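Local coordinates for protein putative adenosine kinase (Schistosoma mansoni, PDB 3VAS) that probably phosphorylates adenosine to AMP using ATP, as a ribokinase-fold (pfkB family) nucleoside kinase that holds adenosine in its pocket, at residues 82-85 and 86-90; 167-170 and 171-174; 187-190 and 191-195; 195-198 and 199-203; 222-225 and 226-230. All coordinates share one frame; numbering follows the deposited sequence.

In the fold
The adenosine site joins interactions 1 and 3: residues 82-90 meet the nucleoside through three hydrogen bonds, while Phe187 of interaction 3 lays one ring face over the base, and Ala83 CB touches Phe187 CD1 at 3.5 Å. Helix 189-205 then leads outward, since interactions 3 and 4 share Gly195 and have centres about 11 Å apart. Interaction 2 covers the flank of that helix, where Glu168 OE2 pairs with Lys198 NZ at 3.1 Å in a salt bridge to interaction 4. Interaction 5 lies alongside the same helix, its Glu226 packing on Ile189 and Tyr193 and its Met230 on Met196. Interactions 2 and 5 lie farthest apart, with centres about 26 Å from each other.

Interaction 1 (82-85 and 86-90); sequences GATL and NTVKM. With ADN (adenosine), chain C.
Asn86 N meets Gly82 O at 2.8 Å in the first turn of helix 83-95, with Gly82 as N-cap, and Thr87, Val88 and Lys89 continue the i to i+4 bonding to the carbonyls of Ala83, Thr84 and Leu85. At the start of this turn the backbone faces adenosine: Gly82 N donates to O2' at 3.1 Å and Ala83 N to N3 of the base at 3.2 Å, the latter nearly straight at 169°. The Asn86 side chain has CG anti to its carbonyl carbon (chi1 -74°), which folds it back over Gly82 O and brings ND2 within 3.2 Å of O3' in a more bent hydrogen bond. ND2 also bonds Asp320 OD2, which is itself hydrogen-bonded to adenosine. Farther along, the CG2 methyls of Thr84 and Val88 run side by side at 4.2 Å, and Lys89 lays its CG against Leu85 O at 3.1 Å before its extended chain reaches a salt bridge with Asp119. Thr84 OG1 bonds Ala185 N and Thr87 OG1 bonds Asp320 O, tying the turn to its surroundings. Ribose hydroxyls and base are thus read by one helix start, whose dipole would probably strengthen the two backbone N-H donors.

Interaction 2 (167-170 and 171-174); sequences IEQP and HVWS
The start of helix 170-178, with Gln169 as its N-cap, follows helix 164-167 after a two-residue break, Glu168 and Gln169, and makes a tight turn in which Gln169 O takes two backbone donors. Trp173 N approaches it at 2.8 Å in an essentially straight bond (179°), while Val172 N, at 2.9 Å, comes from above the carbonyl plane. Ser174 N reaches Pro170 O at 3.3 Å. The Gln169 side chain runs alongside His171, its OE1 lying 3.3 Å from CE1 at the edge of the imidazole, with amide and ring planes 72° apart. NE2 turns back to His166 O. On the other flank, Ile167 CG2 sits 4.0 Å from Trp173 CE3, and CG of Trp173 is anti to its backbone N (chi1 -174°), which swings the indole toward helix 189-205. There Lys198 makes a cation-pi contact and His202 an edge-to-face one. The indole and the Glu168 carboxylate, salt-bridged to the same lysine, would together probably favour the protonated form of Lys198 and hold its ammonium group in place.

Interaction 3 (187-190 and 191-195); sequences FVIN and TCYEG. With ADN (adenosine), chain C.
A local, buried helix-start contact, just after strand 181-185 and beside the bound nucleoside, is built on Val188 O, which takes two backbone donors. Cys192 N lies 2.9 Å from that oxygen, nearly in line with the carbonyl, and Thr191 N reaches it at 3.1 Å from well above the carbonyl plane. Phe187 turns away from this turn and lies with one ring face over the base of adenosine, C6 3.4 Å above the ring plane and shifted toward the rim. The helix, 189-205, belongs to the beta-alpha-beta unit of strands 181-185 and 209-213 in the ribokinase fold. It starts weakly and is kinked just after its first turn, where the N-H groups of Glu194 and Gly195 have no bond to the turn before; near this break a water bridges the carbonyl Ile189 O at 3.2 Å and the N-H of Tyr193 N at 3.0 Å. Thr191 has OG1 between its backbone N and carbonyl carbon (chi1 54°), which places the hydroxyl 3.6 Å from Val188 CG1; it bonds Asn32 OD1, whose residue also contacts adenosine through ND2. Ile189 CG1 and Tyr193 CD1 run side by side at 4.0 Å, and the tyrosine OH meets Glu229 of helix 224-231.

Interaction 4 (195-198 and 199-203); sequences GMLK and IAKHS
Ala200 N donates to Met196 O at 2.9 Å, the shortest of four i to i+4 bonds that link residues 195-198 to 199-203 in the middle of helix 189-205. Ile199 N to Gly195 O and Lys201 N to Leu197 O follow at 3.0 Å, and His202 N to Lys198 O at 3.1 Å. At the polar end of its side chain, His202 NE2 is hydrogen-bonded to Lys208 NZ. Around this core the main side-chain pair is Leu197 with Lys201: the lysine's CE comes 3.7 Å from Leu197 CG, and Lys201 NZ ends 3.9 Å from Leu197 CD2. Lys201 has CG anti to its carbonyl carbon (chi1 -67°) and a fully extended chain beyond, an arrangement that carries the aliphatic part past Leu197 O and across the isobutyl group. Ile199 CG1 packs at 3.5 Å on Gly195 O, and Ala200 CB at 3.3 Å on Met196 O. Lys198 and His202 point toward helix 170-178, and Ile199 leans on Trp173 and Val176 of that helix. On the sheet side Met196 packs on Ile184 of strand 181-185 and Phe212 of strand 209-213, and Ala200 on Phe210, these being the parallel strands that helix 189-205 connects.

Interaction 5 (222-225 and 226-230); sequences FNTK and EVDEM
Val227 N bonds Asn223 O at 3.0 Å at the first turn of helix 224-231, where Asn223 is the N-cap residue although its side chain makes no capping bond. Asp228 N and Glu229 N, each at 3.0 Å, close the next bonds on Thr224 O and Lys225 O. The tight part lies on the side facing the protein: Val227 CG2 packs at 3.3 Å on Asn223 O, and its side chain also rests on Phe212, Leu214 and Tyr247, while Met230 packs on Phe210 and Phe212. Thr224 CG2 and Asp228 OD2 lie side by side at 4.1 Å, the threonine hydroxyl bonding Ser220 O and the two aspartate oxygens going to Tyr247 and His251. The solvent side is looser: exposed Lys225 has a chain that bends at three torsions beyond CG. Lys225 NZ and Glu226 OE2, 4.6 Å apart, are not in direct contact; a water lies between them and donates to OE2 at 3.1 Å. Glu226 bends at chi2 (95°), which folds its carboxylate back across Asn223, amide and carboxylate planes 64° apart, with OE1 3.5 Å from Asn223 CB.

Interaction 1 (82-85 and 86-90)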
loop_
_atom_site.group_PDB
_atom_site.type_symbol
_atom_site.label_atom_id
_atom_site.label_comp_id
_atom_site.label_asym_id
_atom_site.label_seq_id
_atom_site.Cartn_x
_atom_site.Cartn_y
_atom_site.Cartn_z
ATOM N N GLY A 82 -0.180 2.525 -7.646
ATOM C CA GLY A 82 -1.041 2.828 -6.514
ATOM C C GLY A 82 -0.932 1.739 -5.457
ATOM O O GLY A 82 -1.261 0.575 -5.715
ATOM N N ALA A 83 -0.477 2.120 -4.267
ATOM C CA ALA A 83 -0.147 1.160 -3.219
ATOM C C ALA A 83 -1.321 0.264 -2.821
ATOM O O ALA A 83 -1.185 -0.958 -2.785
ATOM C CB ALA A 83 0.421 1.877 -1.996
ATOM N N THR A 84 -2.465 0.872 -2.527
ATOM C CA THR A 84 -3.638 0.116 -2.109
ATOM C C THR A 84 -4.129 -0.776 -3.242
ATOM O O THR A 84 -4.474 -1.937 -3.025
ATOM C CB THR A 84 -4.790 1.039 -1.657
ATOM O OG1 THR A 84 -4.355 1.869 -0.572
ATOM C CG2 THR A 84 -6.001 0.213 -1.211
ATOM N N LEU A 85 -4.145 -0.226 -4.453
ATOM C CA LEU A 85 -4.607 -0.964 -5.616
ATOM C C LEU A 85 -3.706 -2.169 -5.908
ATOM O O LEU A 85 -4.207 -3.252 -6.208
ATOM C CB LEU A 85 -4.740 -0.045 -6.842
ATOM C CG LEU A 85 -5.157 -0.731 -8.147
ATOM C CD1 LEU A 85 -6.459 -1.522 -7.971
ATOM C CD2 LEU A 85 -5.285 0.273 -9.298
ATOM N N ASN A 86 -2.389 -1.978 -5.807
ATOM C CA ASN A 86 -1.436 -3.076 -5.968
ATOM C C ASN A 86 -1.774 -4.249 -5.040
ATOM O O ASN A 86 -1.871 -5.399 -5.476
ATOM C CB ASN A 86 0.001 -2.617 -5.681
ATOM C CG ASN A 86 0.592 -1.748 -6.786
ATOM O OD1 ASN A 86 0.056 -1.656 -7.892
ATOM N ND2 ASN A 86 1.731 -1.125 -6.488
ATOM N N THR A 87 -1.967 -3.937 -3.763
ATOM C CA THR A 87 -2.247 -4.943 -2.745
ATOM C C THR A 87 -3.576 -5.654 -2.980
ATOM O O THR A 87 -3.645 -6.884 -2.973
ATOM C CB THR A 87 -2.236 -4.308 -1.337
ATOM O OG1 THR A 87 -0.905 -3.883 -1.022
ATOM C CG2 THR A 87 -2.700 -5.300 -0.281
ATOM N N VAL A 88 -4.630 -4.878 -3.203
ATOM C CA VAL A 88 -5.964 -5.444 -3.361
ATOM C C VAL A 88 -6.102 -6.297 -4.622
ATOM O O VAL A 88 -6.713 -7.363 -4.593
ATOM C CB VAL A 88 -7.035 -4.341 -3.322
ATOM C CG1 VAL A 88 -8.396 -4.881 -3.760
ATOM C CG2 VAL A 88 -7.103 -3.749 -1.927
ATOM N N LYS A 89 -5.519 -5.851 -5.727
ATOM C CA LYS A 89 -5.634 -6.628 -6.952
ATOM C C LYS A 89 -4.788 -7.900 -6.897
ATOM O O LYS A 89 -5.123 -8.899 -7.530
ATOM C CB LYS A 89 -5.332 -5.785 -8.197
ATOM C CG LYS A 89 -3.876 -5.423 -8.421
ATOM C CD LYS A 89 -3.760 -4.461 -9.609
ATOM C CE LYS A 89 -2.317 -4.295 -10.062
ATOM N NZ LYS A 89 -2.206 -3.374 -11.229
ATOM N N MET A 90 -3.705 -7.881 -6.127
ATOM C CA MET A 90 -2.923 -9.104 -5.963
ATOM C C MET A 90 -3.627 -10.085 -5.024
ATOM O O MET A 90 -3.554 -11.296 -5.230
ATOM C CB MET A 90 -1.492 -8.833 -5.496
ATOM C CG MET A 90 -0.629 -10.097 -5.475
ATOM S SD MET A 90 1.119 -9.779 -5.158
ATOM C CE MET A 90 1.840 -11.389 -5.492
HETATM O "O5'" ADN C . 4.893 0.591 -3.286
HETATM C "C5'" ADN C . 5.194 1.070 -4.595
HETATM C "C4'" ADN C . 3.995 1.738 -5.224
HETATM O "O4'" ADN C . 3.632 2.900 -4.463
HETATM C "C3'" ADN C . 4.167 2.227 -6.667
HETATM O "O3'" ADN C . 3.434 1.378 -7.551
HETATM C "C2'" ADN C . 3.532 3.636 -6.670
HETATM O "O2'" ADN C . 2.593 3.856 -7.699
HETATM C "C1'" ADN C . 2.870 3.723 -5.293
HETATM N N9 ADN C . 2.815 5.072 -4.729
HETATM C C8 ADN C . 3.788 5.963 -4.705
HETATM N N7 ADN C . 3.255 7.180 -4.069
HETATM C C5 ADN C . 1.891 6.939 -3.726
HETATM C C6 ADN C . 0.927 7.736 -3.117
HETATM N N6 ADN C . 1.255 9.078 -2.715
HETATM N N1 ADN C . -0.351 7.234 -2.909
HETATM C C2 ADN C . -0.669 5.955 -3.292
HETATM N N3 ADN C . 0.281 5.168 -3.888
HETATM C C4 ADN C . 1.581 5.691 -4.104
#

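Interaction 2 (167-170 and 171-174)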
loop_
_atom_site.group_PDB
_atom_site.type_symbol
_atom_site.label_atom_id
_atom_site.label_comp_id
_atom_site.label_asym_id
_atom_site.label_seq_id
_atom_site.Cartn_x
_atom_site.Cartn_y
_atom_site.Cartn_z
ATOM N N ILE A 167 -18.088 7.947 -2.128
ATOM C CA ILE A 167 -18.052 6.752 -1.297
ATOM C C ILE A 167 -19.421 6.451 -0.683
ATOM O O ILE A 167 -19.785 5.289 -0.499
ATOM C CB ILE A 167 -16.981 6.901 -0.196
ATOM C CG1 ILE A 167 -15.592 6.994 -0.834
ATOM C CG2 ILE A 167 -17.032 5.747 0.788
ATOM C CD1 ILE A 167 -14.496 7.391 0.134
ATOM N N GLU A 168 -20.190 7.496 -0.397
ATOM C CA GLU A 168 -21.471 7.328 0.286
ATOM C C GLU A 168 -22.652 7.078 -0.649
ATOM O O GLU A 168 -23.785 6.919 -0.190
ATOM C CB GLU A 168 -21.759 8.519 1.203
ATOM C CG GLU A 168 -20.877 8.567 2.440
ATOM C CD GLU A 168 -21.224 9.716 3.367
ATOM O OE1 GLU A 168 -21.634 10.790 2.869
ATOM O OE2 GLU A 168 -21.092 9.542 4.596
ATOM N N GLN A 169 -22.396 7.045 -1.954
ATOM C CA GLN A 169 -23.430 6.651 -2.908
ATOM C C GLN A 169 -23.888 5.245 -2.556
ATOM O O GLN A 169 -23.061 4.391 -2.250
ATOM C CB GLN A 169 -22.885 6.658 -4.331
ATOM C CG GLN A 169 -22.711 8.026 -4.940
ATOM C CD GLN A 169 -22.201 7.942 -6.360
ATOM O OE1 GLN A 169 -22.945 8.170 -7.312
ATOM N NE2 GLN A 169 -20.928 7.598 -6.512
ATOM N N PRO A 170 -25.207 5.004 -2.580
ATOM C CA PRO A 170 -25.759 3.685 -2.242
ATOM C C PRO A 170 -25.059 2.523 -2.956
ATOM O O PRO A 170 -24.822 1.489 -2.328
ATOM C CB PRO A 170 -27.214 3.801 -2.690
ATOM C CG PRO A 170 -27.534 5.245 -2.476
ATOM C CD PRO A 170 -26.270 5.997 -2.823
ATOM N N HIS A 171 -24.709 2.696 -4.227
ATOM C CA HIS A 171 -24.126 1.598 -5.000
ATOM C C HIS A 171 -22.642 1.389 -4.715
ATOM O O HIS A 171 -22.070 0.374 -5.110
ATOM C CB HIS A 171 -24.369 1.778 -6.505
ATOM C CG HIS A 171 -23.557 2.871 -7.130
ATOM N ND1 HIS A 171 -23.974 4.185 -7.162
ATOM C CD2 HIS A 171 -22.359 2.843 -7.762
ATOM C CE1 HIS A 171 -23.068 4.919 -7.779
ATOM N NE2 HIS A 171 -22.076 4.130 -8.152
ATOM N N VAL A 172 -22.023 2.349 -4.033
ATOM C CA VAL A 172 -20.628 2.216 -3.633
ATOM C C VAL A 172 -20.517 1.813 -2.163
ATOM O O VAL A 172 -19.725 0.936 -1.807
ATOM C CB VAL A 172 -19.828 3.512 -3.876
ATOM C CG1 VAL A 172 -18.406 3.361 -3.350
ATOM C CG2 VAL A 172 -19.814 3.862 -5.356
ATOM N N TRP A 173 -21.321 2.444 -1.312
ATOM C CA TRP A 173 -21.301 2.115 0.107
ATOM C C TRP A 173 -21.691 0.660 0.349
ATOM O O TRP A 173 -21.288 0.062 1.348
ATOM C CB TRP A 173 -22.209 3.047 0.915
ATOM C CG TRP A 173 -22.091 2.802 2.384
ATOM C CD1 TRP A 173 -23.020 2.220 3.199
ATOM C CD2 TRP A 173 -20.961 3.102 3.215
ATOM N NE1 TRP A 173 -22.541 2.149 4.486
ATOM C CE2 TRP A 173 -21.279 2.684 4.522
ATOM C CE3 TRP A 173 -19.713 3.691 2.979
ATOM C CZ2 TRP A 173 -20.396 2.834 5.591
ATOM C CZ3 TRP A 173 -18.834 3.838 4.042
ATOM C CH2 TRP A 173 -19.182 3.411 5.331
ATOM N N SER A 174 -22.466 0.088 -0.570
ATOM C CA SER A 174 -22.866 -1.312 -0.456
ATOM C C SER A 174 -21.674 -2.269 -0.592
ATOM O O SER A 174 -21.709 -3.382 -0.076
ATOM C CB SER A 174 -23.965 -1.662 -1.466
ATOM O OG SER A 174 -23.449 -1.729 -2.780
#

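Interaction 3 (187-190 and 191-195)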
loop_
_atom_site.group_PDB
_atom_site.type_symbol
_atom_site.label_atom_id
_atom_site.label_comp_id
_atom_site.label_asym_id
_atom_site.label_seq_id
_atom_site.Cartn_x
_atom_site.Cartn_y
_atom_site.Cartn_z
ATOM N N PHE A 187 -1.139 6.202 2.514
ATOM C CA PHE A 187 -1.111 7.173 1.423
ATOM C C PHE A 187 -2.439 7.898 1.211
ATOM O O PHE A 187 -2.466 9.012 0.687
ATOM C CB PHE A 187 -0.723 6.483 0.116
ATOM C CG PHE A 187 0.740 6.146 0.005
ATOM C CD1 PHE A 187 1.142 4.881 -0.396
ATOM C CD2 PHE A 187 1.712 7.099 0.270
ATOM C CE1 PHE A 187 2.485 4.566 -0.510
ATOM C CE2 PHE A 187 3.055 6.788 0.156
ATOM C CZ PHE A 187 3.439 5.521 -0.235
ATOM N N VAL A 188 -3.534 7.261 1.607
ATOM C CA VAL A 188 -4.870 7.813 1.378
ATOM C C VAL A 188 -5.197 8.952 2.351
ATOM O O VAL A 188 -6.142 9.713 2.144
ATOM C CB VAL A 188 -5.935 6.698 1.423
ATOM C CG1 VAL A 188 -7.297 7.216 0.975
ATOM C CG2 VAL A 188 -5.498 5.550 0.527
ATOM N N ILE A 189 -4.392 9.079 3.403
ATOM C CA ILE A 189 -4.505 10.205 4.322
ATOM C C ILE A 189 -4.445 11.532 3.562
ATOM O O ILE A 189 -5.177 12.469 3.889
ATOM C CB ILE A 189 -3.407 10.153 5.413
ATOM C CG1 ILE A 189 -3.707 9.025 6.407
ATOM C CG2 ILE A 189 -3.300 11.482 6.147
ATOM C CD1 ILE A 189 -2.549 8.670 7.319
ATOM N N ASN A 190 -3.603 11.592 2.527
ATOM C CA ASN A 190 -3.422 12.816 1.743
ATOM C C ASN A 190 -4.573 13.131 0.782
ATOM O O ASN A 190 -4.740 14.277 0.355
ATOM C CB ASN A 190 -2.122 12.762 0.933
ATOM C CG ASN A 190 -0.881 12.655 1.808
ATOM O OD1 ASN A 190 0.019 11.867 1.522
ATOM N ND2 ASN A 190 -0.827 13.451 2.874
ATOM N N THR A 191 -5.359 12.122 0.427
ATOM C CA THR A 191 -6.352 12.303 -0.625
ATOM C C THR A 191 -7.791 12.296 -0.118
ATOM O O THR A 191 -8.618 13.081 -0.583
ATOM C CB THR A 191 -6.191 11.252 -1.748
ATOM O OG1 THR A 191 -6.206 9.936 -1.179
ATOM C CG2 THR A 191 -4.877 11.461 -2.499
ATOM N N CYS A 192 -8.096 11.411 0.826
ATOM C CA CYS A 192 -9.460 11.304 1.327
ATOM C C CYS A 192 -9.519 10.737 2.740
ATOM O O CYS A 192 -10.066 9.657 2.966
ATOM C CB CYS A 192 -10.300 10.436 0.390
ATOM S SG CYS A 192 -12.062 10.496 0.733
ATOM N N TYR A 193 -8.964 11.476 3.692
ATOM C CA TYR A 193 -8.946 11.020 5.072
ATOM C C TYR A 193 -10.351 10.787 5.623
ATOM O O TYR A 193 -10.580 9.841 6.373
ATOM C CB TYR A 193 -8.178 11.994 5.966
ATOM C CG TYR A 193 -8.028 11.451 7.363
ATOM C CD1 TYR A 193 -7.326 10.275 7.592
ATOM C CD2 TYR A 193 -8.612 12.093 8.449
ATOM C CE1 TYR A 193 -7.191 9.762 8.867
ATOM C CE2 TYR A 193 -8.483 11.594 9.725
ATOM C CZ TYR A 193 -7.773 10.427 9.929
ATOM O OH TYR A 193 -7.647 9.921 11.196
ATOM N N GLU A 194 -11.283 11.650 5.234
ATOM C CA GLU A 194 -12.666 11.560 5.689
ATOM C C GLU A 194 -13.309 10.215 5.323
ATOM O O GLU A 194 -14.002 9.605 6.136
ATOM C CB GLU A 194 -13.491 12.737 5.134
ATOM C CG GLU A 194 -13.313 12.986 3.628
ATOM C CD GLU A 194 -14.292 14.018 3.060
ATOM O OE1 GLU A 194 -14.874 14.797 3.852
ATOM O OE2 GLU A 194 -14.481 14.048 1.819
ATOM N N GLY A 195 -13.074 9.758 4.099
ATOM C CA GLY A 195 -13.602 8.484 3.653
ATOM C C GLY A 195 -12.963 7.305 4.369
ATOM O O GLY A 195 -13.653 6.388 4.817
HETATM O "O5'" ADN C . 4.893 0.591 -3.286
HETATM C "C5'" ADN C . 5.194 1.070 -4.595
HETATM C "C4'" ADN C . 3.995 1.738 -5.224
HETATM O "O4'" ADN C . 3.632 2.900 -4.463
HETATM C "C3'" ADN C . 4.167 2.227 -6.667
HETATM O "O3'" ADN C . 3.434 1.378 -7.551
HETATM C "C2'" ADN C . 3.532 3.636 -6.670
HETATM O "O2'" ADN C . 2.593 3.856 -7.699
HETATM C "C1'" ADN C . 2.870 3.723 -5.293
HETATM N N9 ADN C . 2.815 5.072 -4.729
HETATM C C8 ADN C . 3.788 5.963 -4.705
HETATM N N7 ADN C . 3.255 7.180 -4.069
HETATM C C5 ADN C . 1.891 6.939 -3.726
HETATM C C6 ADN C . 0.927 7.736 -3.117
HETATM N N6 ADN C . 1.255 9.078 -2.715
HETATM N N1 ADN C . -0.351 7.234 -2.909
HETATM C C2 ADN C . -0.669 5.955 -3.292
HETATM N N3 ADN C . 0.281 5.168 -3.888
HETATM C C4 ADN C . 1.581 5.691 -4.104
HETATM O O HOH W 1 -7.736 14.099 2.878
HETATM O O HOH W 2 -7.297 15.870 0.724
#

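Interaction 4 (195-198 and 199-203)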
loop_
_atom_site.group_PDB
_atom_site.type_symbol
_atom_site.label_atom_id
_atom_site.label_comp_id
_atom_site.label_asym_id
_atom_site.label_seq_id
_atom_site.Cartn_x
_atom_site.Cartn_y
_atom_site.Cartn_z
ATOM N N GLY A 195 -13.074 9.758 4.099
ATOM C CA GLY A 195 -13.602 8.484 3.653
ATOM C C GLY A 195 -12.963 7.305 4.369
ATOM O O GLY A 195 -13.653 6.388 4.817
ATOM N N MET A 196 -11.641 7.320 4.488
ATOM C CA MET A 196 -10.969 6.194 5.124
ATOM C C MET A 196 -11.296 6.133 6.615
ATOM O O MET A 196 -11.380 5.053 7.190
ATOM C CB MET A 196 -9.459 6.207 4.855
ATOM C CG MET A 196 -8.698 7.332 5.501
ATOM S SD MET A 196 -7.000 7.413 4.888
ATOM C CE MET A 196 -6.303 5.911 5.559
ATOM N N LEU A 197 -11.514 7.293 7.228
ATOM C CA LEU A 197 -11.921 7.345 8.631
ATOM C C LEU A 197 -13.325 6.773 8.806
ATOM O O LEU A 197 -13.589 6.023 9.748
ATOM C CB LEU A 197 -11.870 8.781 9.165
ATOM C CG LEU A 197 -12.157 8.933 10.662
ATOM C CD1 LEU A 197 -11.236 8.037 11.481
ATOM C CD2 LEU A 197 -12.019 10.381 11.106
ATOM N N LYS A 198 -14.223 7.133 7.894
ATOM C CA LYS A 198 -15.587 6.628 7.936
ATOM C C LYS A 198 -15.607 5.105 7.805
ATOM O O LYS A 198 -16.303 4.425 8.556
ATOM C CB LYS A 198 -16.443 7.255 6.834
ATOM C CG LYS A 198 -17.934 7.181 7.133
ATOM C CD LYS A 198 -18.784 7.114 5.871
ATOM C CE LYS A 198 -20.246 6.837 6.232
ATOM N NZ LYS A 198 -21.069 6.427 5.060
ATOM N N ILE A 199 -14.842 4.574 6.856
ATOM C CA ILE A 199 -14.780 3.128 6.659
ATOM C C ILE A 199 -14.161 2.432 7.872
ATOM O O ILE A 199 -14.626 1.377 8.291
ATOM C CB ILE A 199 -14.009 2.755 5.375
ATOM C CG1 ILE A 199 -14.805 3.192 4.144
ATOM C CG2 ILE A 199 -13.747 1.254 5.318
ATOM C CD1 ILE A 199 -14.085 2.963 2.833
ATOM N N ALA A 200 -13.125 3.041 8.444
ATOM C CA ALA A 200 -12.471 2.492 9.628
ATOM C C ALA A 200 -13.431 2.374 10.816
ATOM O O ALA A 200 -13.434 1.369 11.526
ATOM C CB ALA A 200 -11.253 3.328 10.004
ATOM N N LYS A 201 -14.245 3.404 11.027
ATOM C CA LYS A 201 -15.246 3.375 12.089
ATOM C C LYS A 201 -16.305 2.303 11.834
ATOM O O LYS A 201 -16.743 1.626 12.764
ATOM C CB LYS A 201 -15.909 4.743 12.258
ATOM C CG LYS A 201 -14.970 5.812 12.772
ATOM C CD LYS A 201 -15.641 7.166 12.829
ATOM C CE LYS A 201 -14.675 8.218 13.337
ATOM N NZ LYS A 201 -15.244 9.585 13.204
ATOM N N HIS A 202 -16.713 2.159 10.576
ATOM C CA HIS A 202 -17.668 1.119 10.202
ATOM C C HIS A 202 -17.111 -0.266 10.525
ATOM O O HIS A 202 -17.822 -1.119 11.056
ATOM C CB HIS A 202 -18.024 1.213 8.717
ATOM C CG HIS A 202 -18.783 0.029 8.205
ATOM N ND1 HIS A 202 -20.158 -0.059 8.263
ATOM C CD2 HIS A 202 -18.357 -1.123 7.632
ATOM C CE1 HIS A 202 -20.546 -1.211 7.745
ATOM N NE2 HIS A 202 -19.473 -1.875 7.355
ATOM N N SER A 203 -15.838 -0.479 10.208
ATOM C CA SER A 203 -15.179 -1.753 10.485
ATOM C C SER A 203 -15.181 -2.089 11.976
ATOM O O SER A 203 -15.616 -3.169 12.373
ATOM C CB SER A 203 -13.745 -1.753 9.944
ATOM O OG SER A 203 -13.068 -2.961 10.268
#

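Interaction 5 (222-225 and 226-230)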
loop_
_atom_site.group_PDB
_atom_site.type_symbol
_atom_site.label_atom_id
_atom_site.label_comp_id
_atom_site.label_asym_id
_atom_site.label_seq_id
_atom_site.Cartn_x
_atom_site.Cartn_y
_atom_site.Cartn_z
ATOM N N PHE A 222 4.592 14.020 9.231
ATOM C CA PHE A 222 3.770 15.202 8.976
ATOM C C PHE A 222 2.275 14.958 9.126
ATOM O O PHE A 222 1.487 15.903 9.154
ATOM C CB PHE A 222 4.084 15.780 7.596
ATOM C CG PHE A 222 5.534 16.113 7.410
ATOM C CD1 PHE A 222 6.090 17.212 8.046
ATOM C CD2 PHE A 222 6.348 15.314 6.621
ATOM C CE1 PHE A 222 7.431 17.517 7.890
ATOM C CE2 PHE A 222 7.689 15.612 6.459
ATOM C CZ PHE A 222 8.232 16.716 7.095
ATOM N N ASN A 223 1.887 13.691 9.218
ATOM C CA ASN A 223 0.488 13.343 9.407
ATOM C C ASN A 223 0.334 12.393 10.573
ATOM O O ASN A 223 -0.418 11.418 10.506
ATOM C CB ASN A 223 -0.086 12.726 8.134
ATOM C CG ASN A 223 -0.034 13.680 6.962
ATOM O OD1 ASN A 223 0.903 13.648 6.164
ATOM N ND2 ASN A 223 -1.033 14.551 6.861
ATOM N N THR A 224 1.068 12.693 11.639
ATOM C CA THR A 224 1.130 11.847 12.819
ATOM C C THR A 224 -0.257 11.624 13.409
ATOM O O THR A 224 -0.615 10.495 13.726
ATOM C CB THR A 224 2.045 12.467 13.895
ATOM O OG1 THR A 224 3.218 13.008 13.276
ATOM C CG2 THR A 224 2.444 11.427 14.918
ATOM N N LYS A 225 -1.028 12.701 13.549
ATOM C CA LYS A 225 -2.388 12.627 14.090
ATOM C C LYS A 225 -3.225 11.605 13.328
ATOM O O LYS A 225 -3.870 10.753 13.933
ATOM C CB LYS A 225 -3.056 14.018 14.072
ATOM C CG LYS A 225 -4.516 14.086 14.560
ATOM C CD LYS A 225 -5.526 13.809 13.427
ATOM C CE LYS A 225 -6.689 14.796 13.410
ATOM N NZ LYS A 225 -6.386 16.017 12.622
ATOM N N GLU A 226 -3.209 11.694 11.999
ATOM C CA GLU A 226 -4.002 10.794 11.158
ATOM C C GLU A 226 -3.522 9.339 11.232
ATOM O O GLU A 226 -4.337 8.411 11.237
ATOM C CB GLU A 226 -4.012 11.264 9.698
ATOM C CG GLU A 226 -4.757 12.583 9.436
ATOM C CD GLU A 226 -3.834 13.796 9.439
ATOM O OE1 GLU A 226 -2.776 13.743 10.101
ATOM O OE2 GLU A 226 -4.160 14.799 8.771
ATOM N N VAL A 227 -2.205 9.137 11.271
ATOM C CA VAL A 227 -1.660 7.784 11.361
ATOM C C VAL A 227 -2.092 7.124 12.670
ATOM O O VAL A 227 -2.556 5.982 12.678
ATOM C CB VAL A 227 -0.113 7.757 11.246
ATOM C CG1 VAL A 227 0.426 6.352 11.550
ATOM C CG2 VAL A 227 0.337 8.224 9.859
ATOM N N ASP A 228 -1.959 7.851 13.773
ATOM C CA ASP A 228 -2.310 7.297 15.074
ATOM C C ASP A 228 -3.807 7.071 15.202
ATOM O O ASP A 228 -4.244 6.125 15.857
ATOM C CB ASP A 228 -1.802 8.186 16.211
ATOM C CG ASP A 228 -0.319 8.006 16.469
ATOM O OD1 ASP A 228 0.261 7.018 15.961
ATOM O OD2 ASP A 228 0.262 8.846 17.186
ATOM N N GLU A 229 -4.599 7.936 14.580
ATOM C CA GLU A 229 -6.039 7.740 14.615
ATOM C C GLU A 229 -6.420 6.475 13.845
ATOM O O GLU A 229 -7.238 5.682 14.313
ATOM C CB GLU A 229 -6.793 8.954 14.076
ATOM C CG GLU A 229 -8.302 8.794 14.183
ATOM C CD GLU A 229 -9.061 10.101 14.016
ATOM O OE1 GLU A 229 -8.673 10.927 13.163
ATOM O OE2 GLU A 229 -10.054 10.298 14.746
ATOM N N MET A 230 -5.819 6.288 12.673
ATOM C CA MET A 230 -6.058 5.091 11.872
ATOM C C MET A 230 -5.646 3.810 12.610
ATOM O O MET A 230 -6.383 2.825 12.608
ATOM C CB MET A 230 -5.347 5.186 10.519
ATOM C CG MET A 230 -5.932 6.243 9.587
ATOM S SD MET A 230 -7.708 6.048 9.336
ATOM C CE MET A 230 -7.754 4.476 8.509
HETATM O O HOH W 3 -6.444 16.328 10.226
#